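Local coordinates for uncharacterized protein (Bacteroides eggerthii, PDB 4FTD) that is of unknown function but pairs an immunoglobulin-like domain with a six-bladed beta-propeller and may take part in carbohydrate metabolism, at residues 121-126 with 439-444; 138-143 with 411-416; 354-359 with 431-436; 367-372 with 399-404. All coordinates share one frame; numbering follows the deposited sequence.

In the fold
Three of the contacts gather round the blade formed by strands 120-125, 439-446, 426-435 and 412-420, and contact 4 lies in the blade next to it. Contact 1 pairs the first propeller strand, 120-125, with the last, 439-446, and adds aromatic and aliphatic packing. Contact 2 packs the innermost strand of this blade against that of the blade on one side through polar side chains in a largely buried interface; contact 3 meets the blade on the other side with apolar groups and an arginine. Contacts 1 to 3 are buried, contact 3 most completely. Contact 4, again strand pairing, is partly exposed and adds lysine, glutamine and water-mediated bonds.

Contact 1. Residues 121-126 with 439-444; sequences VYNFSG and GFVICE
Phe-124 and Phe-440 lie side by side and point the same way, their planes 25° apart and slid so far that the rings barely overlap. What covers the Phe-440 ring is instead Phe-124 CB, 3.7 Å from the ring centroid and almost over its centre, a CH-pi contact. The closest ring atoms, Phe-124 CD1 and Phe-440 CE1, are 3.5 Å apart. Phe-440 takes the less common setting with CG between its backbone N and carbonyl carbon (chi1 71°), which lays its ring beneath the neighbour's CB. On the same face Tyr-122 turns its ring edge to the carboxylate of Glu-444, CE2 to CD 3.8 Å, with the two planes nearly perpendicular; the carboxylate is held by a salt bridge from OE1 to Lys-428. These strands run antiparallel and close the propeller in the Velcro manner, strand 120-125, from the start of the propeller, completing a blade whose other three strands are C-terminal. Tyr-122 N to Ile-442 O (2.8 Å) and Ile-442 N to Tyr-122 O (3.0 Å) are nearly straight bonds, whereas Phe-124 N meets Phe-440 O at a more bent 139°. On the opposite face Val-121 CG1 presses on Val-441 CG2 at 3.5 Å, tighter than usual for methyl groups, and Phe-400 of strand 398-401 packs against both valines. Beyond them Ser-125 OG donates to Asn-123 OD1 (2.6 Å), on a lone pair in the carbonyl plane.

Contact 2. Residues 138-143 with 411-416; sequences TRCASY and LAQTDY
Asp-415 OD2 takes two hydrogen bonds from the facing strand, one from Ser-142 OG at 2.7 Å and one from Tyr-143 N at 3.0 Å. Both donors approach from the same face of the carboxylate: the hydroxyl on the syn side, 29° out of plane, the amide from farther above. The other oxygen, OD1, accepts a hydrogen bond from a water at 2.8 Å that also donates to Ser-142 OG, so the water bridges the two side chains. Gln-413 grips the backbone at two points. Its NE2 gives a hydrogen bond to a lone pair of Arg-139 O (3.0 Å), while Ala-141 N reaches its OE1 at 3.2 Å from well above the amide carbonyl plane. A bend at chi2 (74°) turns the amide along the neighbouring strand, with Cys-140 SG 3.8 Å from Gln-413 CG. Near the start of the contact, Leu-411 CB rests 3.3 Å from Arg-139 O. In the second shell, Lys-343 forms a salt bridge with Asp-415 OD1, the backbone N of Leu-197 bonds to Ser-142 OG, and Tyr-143 meets the ring of Phe-432 nearly parallel. A bound glycerol, probably from the crystallisation liquor, also reaches OD1. The two strands run 5° from parallel with no backbone bonds between them, as expected for the innermost strands of adjacent blades lining the central channel of a beta-propeller.

Contact 3. Residues 354-359 with 431-436; sequences LVCTAG and LFASRT
In both Cys-356 and Arg-435 the first side-chain atom beyond CB stands anti to the backbone N, sending the thiol and the arginine chain across the gap between strands 354-357 and 431-435. Arg-435 then bends sharply at chi2 (-98°), and from there its extended end runs to the turn that follows strand 354-357. The guanidinium presents its edge to two successive carbonyls. Arg-435 NE bonds to Ala-358 O at 2.7 Å, nearly in line with the C=O though 20° out of the guanidinium plane, and Arg-435 NH2 bonds to Gly-359 O at 3.0 Å, exactly in that plane. A weak third bond joins Arg-435 NH2 to Ala-358 O at 3.1 Å. NH2 also bonds to Ser-405 O, and NH1 to Ser-438 OG.

Away from the turn the contact is apolar. Cys-356 SG sits 4.0 Å from Ala-433 CB, and Leu-354 CD2 is 4.2 Å from Leu-431 CD2. The strand axes come no closer than 7.6 Å and cross at -21°, as befits face-to-face packing of adjacent propeller blades. Leu-370 of strand 369-374 packs against both Leu-354 and Ala-433, continuing the apolar layer between the blades.

Every touching residue is buried, yet the arginine charge faces main-chain oxygens. The partial negative charge on these carbonyl oxygens probably stabilises the buried guanidinium, while bonds from NE and NH2 to successive carbonyls fix the rotation of the group and tie the turn at 358-359 to the neighbouring blade.

Contact 4. Residues 367-372 with 399-404; sequences SIALEV and QFKLGG
This contact is the outer edge of a propeller blade, where strand 369-372 pairs antiparallel with strand 399-401. Leu-370 and Phe-400 form the hydrogen-bonded pair, each N to the other's O at 2.9 Å. Past the strand end, Leu-402 N bonds to Ile-368 O, also at 2.9 Å, carrying the pairing into the loops. Gln-399 and Glu-371 lie side by side on the face they share with Ala-369 and Lys-401. Fully extended through chi2, with CG anti to its backbone N (chi1 -174°), Gln-399 lays its CG 3.7 Å from Ala-369 CB and brings NE2 to Glu-371 OE2 at 2.8 Å. That oxygen is met on its anti side by the amide; Ser-367 OG reaches it at 2.6 Å from the opposite face of the carboxylate. Gripped twice, OE2 is fixed in position, and the serine hydroxyl is itself linked to Thr-357 OG1. Lys-401 curls back through its last two torsions so that NZ meets a lone pair of Ser-367 O at 2.9 Å, and a water donating to the same oxygen accepts from Gly-403 N. Ile-368 CG2 approaches Gly-403 O to 3.3 Å. Strand 350-357 flanks strand 369-374 within the sheet, Val-372 packs on Leu-431 of strand 426-435 in the adjoining blade, and Phe-400 touches Asn-123 and Ser-125 of strand 120-125.

Contact 1. Residues 121-126 with 439-444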
loop_
_atom_site.group_PDB
_atom_site.type_symbol
_atom_site.label_atom_id
_atom_site.label_comp_id
_atom_site.label_asym_id
_atom_site.label_seq_id
_atom_site.Cartn_x
_atom_site.Cartn_y
_atom_site.Cartn_z
ATOM N N VAL A 121 0.898 12.402 -5.919
ATOM C CA VAL A 121 2.294 12.053 -5.632
ATOM C C VAL A 121 3.104 13.226 -5.097
ATOM O O VAL A 121 3.054 14.307 -5.653
ATOM C CB VAL A 121 2.986 11.505 -6.901
ATOM C CG1 VAL A 121 4.424 11.108 -6.603
ATOM C CG2 VAL A 121 2.214 10.294 -7.431
ATOM N N TYR A 122 3.837 12.988 -4.006
ATOM C CA TYR A 122 4.823 13.921 -3.473
ATOM C C TYR A 122 6.152 13.195 -3.623
ATOM O O TYR A 122 6.491 12.269 -2.855
ATOM C CB TYR A 122 4.512 14.287 -2.030
ATOM C CG TYR A 122 3.123 14.844 -1.894
ATOM C CD1 TYR A 122 2.811 16.140 -2.324
ATOM C CD2 TYR A 122 2.103 14.068 -1.372
ATOM C CE1 TYR A 122 1.517 16.649 -2.208
ATOM C CE2 TYR A 122 0.814 14.559 -1.263
ATOM C CZ TYR A 122 0.519 15.832 -1.674
ATOM O OH TYR A 122 -0.779 16.234 -1.490
ATOM N N ASN A 123 6.891 13.605 -4.642
ATOM C CA ASN A 123 8.086 12.910 -5.085
ATOM C C ASN A 123 9.405 13.522 -4.637
ATOM O O ASN A 123 9.673 14.678 -4.926
ATOM C CB ASN A 123 8.086 12.859 -6.593
ATOM C CG ASN A 123 9.250 12.054 -7.133
ATOM O OD1 ASN A 123 9.676 11.072 -6.536
ATOM N ND2 ASN A 123 9.737 12.450 -8.276
ATOM N N PHE A 124 10.213 12.710 -3.954
ATOM C CA PHE A 124 11.585 13.093 -3.541
ATOM C C PHE A 124 12.591 12.058 -4.057
ATOM O O PHE A 124 13.514 11.668 -3.338
ATOM C CB PHE A 124 11.684 13.365 -2.039
ATOM C CG PHE A 124 10.786 14.497 -1.615
ATOM C CD1 PHE A 124 9.429 14.257 -1.374
ATOM C CD2 PHE A 124 11.257 15.803 -1.592
ATOM C CE1 PHE A 124 8.571 15.282 -1.079
ATOM C CE2 PHE A 124 10.401 16.842 -1.296
ATOM C CZ PHE A 124 9.054 16.591 -1.045
ATOM N N SER A 125 12.392 11.692 -5.330
ATOM C CA SER A 125 13.225 10.728 -6.058
ATOM C C SER A 125 13.471 11.255 -7.450
ATOM O O SER A 125 12.937 12.302 -7.801
ATOM C CB SER A 125 12.578 9.335 -6.115
ATOM O OG SER A 125 11.501 9.240 -7.048
ATOM N N GLY A 126 14.274 10.519 -8.229
ATOM C CA GLY A 126 14.549 10.825 -9.623
ATOM C C GLY A 126 15.170 12.188 -9.711
ATOM O O GLY A 126 16.081 12.492 -8.959
ATOM N N GLY A 439 16.049 7.810 -3.593
ATOM C CA GLY A 439 15.197 8.774 -2.917
ATOM C C GLY A 439 13.905 8.128 -2.399
ATOM O O GLY A 439 13.846 6.935 -2.221
ATOM N N PHE A 440 12.875 8.939 -2.178
ATOM C CA PHE A 440 11.617 8.459 -1.620
ATOM C C PHE A 440 10.409 9.116 -2.256
ATOM O O PHE A 440 10.546 10.157 -2.872
ATOM C CB PHE A 440 11.606 8.596 -0.102
ATOM C CG PHE A 440 11.508 10.016 0.449
ATOM C CD1 PHE A 440 10.279 10.637 0.593
ATOM C CD2 PHE A 440 12.657 10.690 0.906
ATOM C CE1 PHE A 440 10.185 11.936 1.114
ATOM C CE2 PHE A 440 12.573 11.959 1.440
ATOM C CZ PHE A 440 11.335 12.573 1.564
ATOM N N VAL A 441 9.244 8.503 -2.085
ATOM C CA VAL A 441 7.974 9.003 -2.648
ATOM C C VAL A 441 6.842 8.733 -1.645
ATOM O O VAL A 441 6.885 7.750 -0.854
ATOM C CB VAL A 441 7.688 8.357 -4.032
ATOM C CG1 VAL A 441 7.388 6.871 -3.919
ATOM C CG2 VAL A 441 6.542 9.028 -4.778
ATOM N N ILE A 442 5.865 9.651 -1.609
ATOM C CA ILE A 442 4.606 9.434 -0.948
ATOM C C ILE A 442 3.519 9.484 -2.040
ATOM O O ILE A 442 3.434 10.471 -2.766
ATOM C CB ILE A 442 4.317 10.513 0.083
ATOM C CG1 ILE A 442 5.408 10.520 1.173
ATOM C CG2 ILE A 442 2.901 10.295 0.666
ATOM C CD1 ILE A 442 5.437 11.803 1.994
ATOM N N CYS A 443 2.718 8.418 -2.160
ATOM C CA CYS A 443 1.633 8.330 -3.139
ATOM C C CYS A 443 0.326 8.145 -2.398
ATOM O O CYS A 443 0.192 7.175 -1.632
ATOM C CB CYS A 443 1.843 7.132 -4.041
ATOM S SG CYS A 443 3.421 7.163 -4.867
ATOM N N GLU A 444 -0.612 9.065 -2.598
ATOM C CA GLU A 444 -1.902 9.062 -1.897
ATOM C C GLU A 444 -3.017 8.769 -2.893
ATOM O O GLU A 444 -3.012 9.279 -4.027
ATOM C CB GLU A 444 -2.155 10.416 -1.235
ATOM C CG GLU A 444 -1.025 10.888 -0.322
ATOM C CD GLU A 444 -1.414 12.046 0.592
ATOM O OE1 GLU A 444 -2.340 12.809 0.245
ATOM O OE2 GLU A 444 -0.800 12.201 1.667
#

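Contact 2. Residues 138-143 with 411-416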
loop_
_atom_site.group_PDB
_atom_site.type_symbol
_atom_site.label_atom_id
_atom_site.label_comp_id
_atom_site.label_asym_id
_atom_site.label_seq_id
_atom_site.Cartn_x
_atom_site.Cartn_y
_atom_site.Cartn_z
ATOM N N THR A 138 23.141 7.344 3.614
ATOM C CA THR A 138 21.765 7.230 4.123
ATOM C C THR A 138 21.168 6.006 3.458
ATOM O O THR A 138 21.065 5.956 2.242
ATOM C CB THR A 138 20.886 8.454 3.723
ATOM O OG1 THR A 138 21.419 9.650 4.273
ATOM C CG2 THR A 138 19.434 8.259 4.199
ATOM N N ARG A 139 20.793 5.023 4.259
ATOM C CA ARG A 139 20.279 3.720 3.761
ATOM C C ARG A 139 18.884 3.396 4.239
ATOM O O ARG A 139 18.330 2.332 3.954
ATOM C CB ARG A 139 21.236 2.616 4.181
ATOM C CG ARG A 139 22.608 2.831 3.610
ATOM C CD ARG A 139 23.554 1.678 3.889
ATOM N NE ARG A 139 24.881 2.065 3.372
ATOM C CZ ARG A 139 25.926 1.243 3.306
ATOM N NH1 ARG A 139 25.816 -0.004 3.682
ATOM N NH2 ARG A 139 27.092 1.671 2.872
ATOM N N CYS A 140 18.261 4.344 4.925
ATOM C CA CYS A 140 16.958 4.116 5.477
ATOM C C CYS A 140 16.161 5.387 5.686
ATOM O O CYS A 140 16.684 6.372 6.174
ATOM C CB CYS A 140 17.104 3.464 6.828
ATOM S SG CYS A 140 15.601 2.791 7.608
ATOM N N ALA A 141 14.881 5.292 5.373
ATOM C CA ALA A 141 13.878 6.301 5.646
ATOM C C ALA A 141 12.586 5.583 6.029
ATOM O O ALA A 141 12.358 4.440 5.642
ATOM C CB ALA A 141 13.688 7.248 4.412
ATOM N N SER A 142 11.760 6.231 6.842
ATOM C CA SER A 142 10.510 5.686 7.302
ATOM C C SER A 142 9.457 6.830 7.346
ATOM O O SER A 142 9.810 7.989 7.298
ATOM C CB SER A 142 10.706 5.033 8.678
ATOM O OG SER A 142 9.504 4.462 9.196
ATOM N N TYR A 143 8.187 6.467 7.353
ATOM C CA TYR A 143 7.066 7.416 7.234
ATOM C C TYR A 143 5.898 6.943 8.061
ATOM O O TYR A 143 5.660 5.771 8.136
ATOM C CB TYR A 143 6.678 7.519 5.779
ATOM C CG TYR A 143 5.280 8.035 5.439
ATOM C CD1 TYR A 143 4.213 7.141 5.272
ATOM C CD2 TYR A 143 5.050 9.368 5.172
ATOM C CE1 TYR A 143 2.955 7.576 4.919
ATOM C CE2 TYR A 143 3.776 9.812 4.777
ATOM C CZ TYR A 143 2.747 8.895 4.664
ATOM O OH TYR A 143 1.514 9.280 4.321
ATOM N N LEU A 411 19.355 -0.906 0.085
ATOM C CA LEU A 411 18.381 -1.024 1.155
ATOM C C LEU A 411 17.158 -0.144 0.756
ATOM O O LEU A 411 17.321 1.004 0.216
ATOM C CB LEU A 411 18.951 -0.636 2.538
ATOM C CG LEU A 411 19.908 -1.659 3.217
ATOM C CD1 LEU A 411 19.232 -3.018 3.440
ATOM C CD2 LEU A 411 21.214 -1.785 2.450
ATOM N N ALA A 412 15.979 -0.741 0.935
ATOM C CA ALA A 412 14.688 -0.135 0.583
ATOM C C ALA A 412 13.696 -0.356 1.703
ATOM O O ALA A 412 13.757 -1.379 2.391
ATOM C CB ALA A 412 14.124 -0.705 -0.719
ATOM N N GLN A 413 12.829 0.633 1.915
ATOM C CA GLN A 413 11.823 0.611 2.953
ATOM C C GLN A 413 10.461 0.957 2.304
ATOM O O GLN A 413 10.368 1.591 1.240
ATOM C CB GLN A 413 12.096 1.649 4.072
ATOM C CG GLN A 413 13.388 1.426 4.847
ATOM C CD GLN A 413 14.630 1.790 4.081
ATOM O OE1 GLN A 413 14.662 2.820 3.386
ATOM N NE2 GLN A 413 15.677 0.981 4.216
ATOM N N THR A 414 9.424 0.474 2.958
ATOM C CA THR A 414 8.037 0.822 2.659
ATOM C C THR A 414 7.351 1.207 3.959
ATOM O O THR A 414 7.770 0.837 5.062
ATOM C CB THR A 414 7.250 -0.321 1.994
ATOM O OG1 THR A 414 7.228 -1.454 2.867
ATOM C CG2 THR A 414 7.837 -0.668 0.638
ATOM N N ASP A 415 6.268 1.946 3.822
ATOM C CA ASP A 415 5.420 2.316 4.962
ATOM C C ASP A 415 4.088 2.793 4.402
ATOM O O ASP A 415 3.987 3.085 3.224
ATOM C CB ASP A 415 6.044 3.446 5.807
ATOM C CG ASP A 415 6.955 2.944 6.936
ATOM O OD1 ASP A 415 6.549 2.025 7.724
ATOM O OD2 ASP A 415 8.075 3.524 7.053
ATOM N N TYR A 416 3.077 2.875 5.251
ATOM C CA TYR A 416 1.800 3.410 4.797
ATOM C C TYR A 416 1.065 4.029 5.937
ATOM O O TYR A 416 1.372 3.742 7.090
ATOM C CB TYR A 416 0.953 2.295 4.158
ATOM C CG TYR A 416 0.495 1.241 5.131
ATOM C CD1 TYR A 416 1.290 0.124 5.416
ATOM C CD2 TYR A 416 -0.754 1.341 5.761
ATOM C CE1 TYR A 416 0.859 -0.838 6.319
ATOM C CE2 TYR A 416 -1.184 0.382 6.661
ATOM C CZ TYR A 416 -0.372 -0.698 6.921
ATOM O OH TYR A 416 -0.798 -1.615 7.786
HETATM O O HOH W 1 7.668 2.088 10.291
#

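Contact 3. Residues 354-359 with 431-436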
loop_
_atom_site.group_PDB
_atom_site.type_symbol
_atom_site.label_atom_id
_atom_site.label_comp_id
_atom_site.label_asym_id
_atom_site.label_seq_id
_atom_site.Cartn_x
_atom_site.Cartn_y
_atom_site.Cartn_z
ATOM N N LEU A 354 2.282 -4.124 -0.433
ATOM C CA LEU A 354 3.147 -2.976 -0.711
ATOM C C LEU A 354 4.584 -3.510 -0.634
ATOM O O LEU A 354 4.953 -4.168 0.362
ATOM C CB LEU A 354 2.920 -1.869 0.314
ATOM C CG LEU A 354 3.876 -0.668 0.294
ATOM C CD1 LEU A 354 3.854 0.069 -1.037
ATOM C CD2 LEU A 354 3.533 0.253 1.480
ATOM N N VAL A 355 5.354 -3.301 -1.693
ATOM C CA VAL A 355 6.766 -3.698 -1.701
ATOM C C VAL A 355 7.574 -2.600 -2.334
ATOM O O VAL A 355 7.006 -1.687 -2.963
ATOM C CB VAL A 355 7.022 -5.020 -2.457
ATOM C CG1 VAL A 355 6.276 -6.178 -1.822
ATOM C CG2 VAL A 355 6.703 -4.888 -3.943
ATOM N N CYS A 356 8.896 -2.624 -2.109
ATOM C CA CYS A 356 9.796 -1.795 -2.921
ATOM C C CYS A 356 10.799 -2.698 -3.572
ATOM O O CYS A 356 11.424 -3.529 -2.882
ATOM C CB CYS A 356 10.506 -0.710 -2.090
ATOM S SG CYS A 356 11.432 0.476 -3.085
ATOM N N THR A 357 10.993 -2.576 -4.886
ATOM C CA THR A 357 11.998 -3.441 -5.527
ATOM C C THR A 357 13.381 -2.767 -5.303
ATOM O O THR A 357 13.499 -1.562 -5.445
ATOM C CB THR A 357 11.679 -3.733 -7.000
ATOM O OG1 THR A 357 11.626 -2.477 -7.645
ATOM C CG2 THR A 357 10.302 -4.538 -7.172
ATOM N N ALA A 358 14.400 -3.551 -4.946
ATOM C CA ALA A 358 15.685 -3.021 -4.433
ATOM C C ALA A 358 16.707 -2.614 -5.485
ATOM O O ALA A 358 17.243 -1.483 -5.473
ATOM C CB ALA A 358 16.300 -4.029 -3.463
ATOM N N GLY A 359 17.014 -3.525 -6.405
ATOM C CA GLY A 359 18.082 -3.246 -7.351
ATOM C C GLY A 359 19.472 -3.403 -6.749
ATOM O O GLY A 359 20.266 -2.474 -6.775
ATOM N N LEU A 431 0.843 5.717 0.631
ATOM C CA LEU A 431 1.900 4.726 0.500
ATOM C C LEU A 431 3.235 5.450 0.364
ATOM O O LEU A 431 3.319 6.501 -0.261
ATOM C CB LEU A 431 1.647 3.817 -0.716
ATOM C CG LEU A 431 0.266 3.143 -0.771
ATOM C CD1 LEU A 431 0.213 2.292 -2.034
ATOM C CD2 LEU A 431 -0.040 2.277 0.464
ATOM N N PHE A 432 4.258 4.869 0.965
ATOM C CA PHE A 432 5.618 5.396 0.963
ATOM C C PHE A 432 6.572 4.287 0.621
ATOM O O PHE A 432 6.415 3.151 1.105
ATOM C CB PHE A 432 5.931 5.916 2.342
ATOM C CG PHE A 432 7.394 6.272 2.602
ATOM C CD1 PHE A 432 8.273 5.326 3.141
ATOM C CD2 PHE A 432 7.838 7.616 2.457
ATOM C CE1 PHE A 432 9.589 5.667 3.449
ATOM C CE2 PHE A 432 9.132 7.967 2.795
ATOM C CZ PHE A 432 10.010 6.982 3.279
ATOM N N ALA A 433 7.574 4.631 -0.164
ATOM C CA ALA A 433 8.750 3.794 -0.430
ATOM C C ALA A 433 9.988 4.702 -0.468
ATOM O O ALA A 433 9.920 5.884 -0.875
ATOM C CB ALA A 433 8.631 3.022 -1.743
ATOM N N SER A 434 11.104 4.152 -0.018
ATOM C CA SER A 434 12.410 4.792 -0.062
ATOM C C SER A 434 13.425 3.760 -0.490
ATOM O O SER A 434 13.384 2.638 -0.013
ATOM C CB SER A 434 12.834 5.269 1.333
ATOM O OG SER A 434 14.042 6.048 1.219
ATOM N N ARG A 435 14.390 4.169 -1.292
ATOM C CA ARG A 435 15.429 3.292 -1.754
ATOM C C ARG A 435 16.757 4.023 -1.824
ATOM O O ARG A 435 16.859 5.153 -2.357
ATOM C CB ARG A 435 15.023 2.673 -3.062
ATOM C CG ARG A 435 15.983 1.609 -3.560
ATOM C CD ARG A 435 16.949 2.165 -4.584
ATOM N NE ARG A 435 17.815 1.154 -5.147
ATOM C CZ ARG A 435 18.774 1.393 -6.034
ATOM N NH1 ARG A 435 19.014 2.629 -6.442
ATOM N NH2 ARG A 435 19.496 0.385 -6.521
ATOM N N THR A 436 17.787 3.379 -1.282
ATOM C CA THR A 436 19.146 3.955 -1.204
ATOM C C THR A 436 19.707 4.383 -2.557
ATOM O O THR A 436 19.718 3.585 -3.489
ATOM C CB THR A 436 20.119 2.989 -0.527
ATOM O OG1 THR A 436 19.581 2.647 0.754
ATOM C CG2 THR A 436 21.528 3.596 -0.394
#

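Contact 4. Residues 367-372 with 399-404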
loop_
_atom_site.group_PDB
_atom_site.type_symbol
_atom_site.label_atom_id
_atom_site.label_comp_id
_atom_site.label_asym_id
_atom_site.label_seq_id
_atom_site.Cartn_x
_atom_site.Cartn_y
_atom_site.Cartn_z
ATOM N N SER A 367 12.925 -3.260 -11.176
ATOM C CA SER A 367 12.227 -1.993 -11.529
ATOM C C SER A 367 12.653 -0.752 -10.679
ATOM O O SER A 367 12.472 0.409 -11.108
ATOM C CB SER A 367 10.699 -2.198 -11.433
ATOM O OG SER A 367 10.338 -2.499 -10.067
ATOM N N ILE A 368 13.218 -0.995 -9.490
ATOM C CA ILE A 368 13.546 0.053 -8.503
ATOM C C ILE A 368 12.321 0.950 -8.289
ATOM O O ILE A 368 12.320 2.157 -8.633
ATOM C CB ILE A 368 14.847 0.843 -8.816
ATOM C CG1 ILE A 368 16.017 -0.115 -9.082
ATOM C CG2 ILE A 368 15.228 1.767 -7.629
ATOM C CD1 ILE A 368 17.293 0.595 -9.526
ATOM N N ALA A 369 11.296 0.357 -7.681
ATOM C CA ALA A 369 9.990 0.971 -7.637
ATOM C C ALA A 369 9.147 0.587 -6.440
ATOM O O ALA A 369 9.252 -0.502 -5.925
ATOM C CB ALA A 369 9.228 0.608 -8.924
ATOM N N LEU A 370 8.264 1.500 -6.039
ATOM C CA LEU A 370 7.178 1.166 -5.126
ATOM C C LEU A 370 6.242 0.335 -6.006
ATOM O O LEU A 370 5.901 0.772 -7.105
ATOM C CB LEU A 370 6.478 2.434 -4.633
ATOM C CG LEU A 370 5.290 2.391 -3.674
ATOM C CD1 LEU A 370 5.080 3.765 -3.022
ATOM C CD2 LEU A 370 4.047 1.943 -4.388
ATOM N N GLU A 371 5.825 -0.843 -5.536
ATOM C CA GLU A 371 4.840 -1.656 -6.251
ATOM C C GLU A 371 3.752 -2.114 -5.301
ATOM O O GLU A 371 4.023 -2.412 -4.145
ATOM C CB GLU A 371 5.538 -2.846 -6.926
ATOM C CG GLU A 371 6.355 -2.382 -8.122
ATOM C CD GLU A 371 7.137 -3.462 -8.825
ATOM O OE1 GLU A 371 7.133 -4.627 -8.377
ATOM O OE2 GLU A 371 7.777 -3.125 -9.839
ATOM N N VAL A 372 2.521 -2.129 -5.799
ATOM C CA VAL A 372 1.369 -2.594 -5.066
ATOM C C VAL A 372 0.743 -3.746 -5.845
ATOM O O VAL A 372 0.503 -3.632 -7.060
ATOM C CB VAL A 372 0.334 -1.468 -4.885
ATOM C CG1 VAL A 372 -0.821 -1.957 -4.036
ATOM C CG2 VAL A 372 0.996 -0.256 -4.254
ATOM N N GLN A 399 2.503 1.133 -9.745
ATOM C CA GLN A 399 3.956 1.199 -9.706
ATOM C C GLN A 399 4.401 2.643 -9.757
ATOM O O GLN A 399 3.845 3.433 -10.523
ATOM C CB GLN A 399 4.555 0.495 -10.915
ATOM C CG GLN A 399 6.072 0.387 -10.894
ATOM C CD GLN A 399 6.613 -0.258 -12.140
ATOM O OE1 GLN A 399 6.477 0.276 -13.235
ATOM N NE2 GLN A 399 7.231 -1.399 -11.979
ATOM N N PHE A 400 5.374 2.990 -8.919
ATOM C CA PHE A 400 6.017 4.288 -8.988
ATOM C C PHE A 400 7.513 4.024 -9.000
ATOM O O PHE A 400 8.065 3.557 -8.025
ATOM C CB PHE A 400 5.633 5.239 -7.853
ATOM C CG PHE A 400 6.161 6.633 -8.081
ATOM C CD1 PHE A 400 7.461 6.962 -7.718
ATOM C CD2 PHE A 400 5.383 7.587 -8.728
ATOM C CE1 PHE A 400 7.977 8.226 -7.976
ATOM C CE2 PHE A 400 5.893 8.858 -8.990
ATOM C CZ PHE A 400 7.199 9.168 -8.626
ATOM N N LYS A 401 8.137 4.303 -10.125
ATOM C CA LYS A 401 9.551 4.095 -10.319
ATOM C C LYS A 401 10.348 5.212 -9.661
ATOM O O LYS A 401 10.114 6.386 -9.959
ATOM C CB LYS A 401 9.816 4.045 -11.811
ATOM C CG LYS A 401 9.442 2.716 -12.445
ATOM C CD LYS A 401 9.776 2.758 -13.922
ATOM C CE LYS A 401 10.599 1.564 -14.344
ATOM N NZ LYS A 401 11.988 1.509 -13.761
ATOM N N LEU A 402 11.310 4.841 -8.805
ATOM C CA LEU A 402 12.104 5.795 -8.033
ATOM C C LEU A 402 13.351 6.265 -8.796
ATOM O O LEU A 402 14.045 7.154 -8.336
ATOM C CB LEU A 402 12.490 5.187 -6.668
ATOM C CG LEU A 402 11.375 4.770 -5.695
ATOM C CD1 LEU A 402 11.893 3.857 -4.571
ATOM C CD2 LEU A 402 10.742 6.029 -5.153
ATOM N N GLY A 403 13.647 5.648 -9.940
ATOM C CA GLY A 403 14.856 5.973 -10.704
ATOM C C GLY A 403 16.100 5.372 -10.055
ATOM O O GLY A 403 16.034 4.593 -9.097
ATOM N N GLY A 404 17.236 5.750 -10.596
ATOM C CA GLY A 404 18.520 5.293 -10.126
ATOM C C GLY A 404 18.865 4.002 -10.832
ATOM O O GLY A 404 18.244 3.623 -11.810
HETATM O O HOH W 2 13.186 3.205 -11.345
#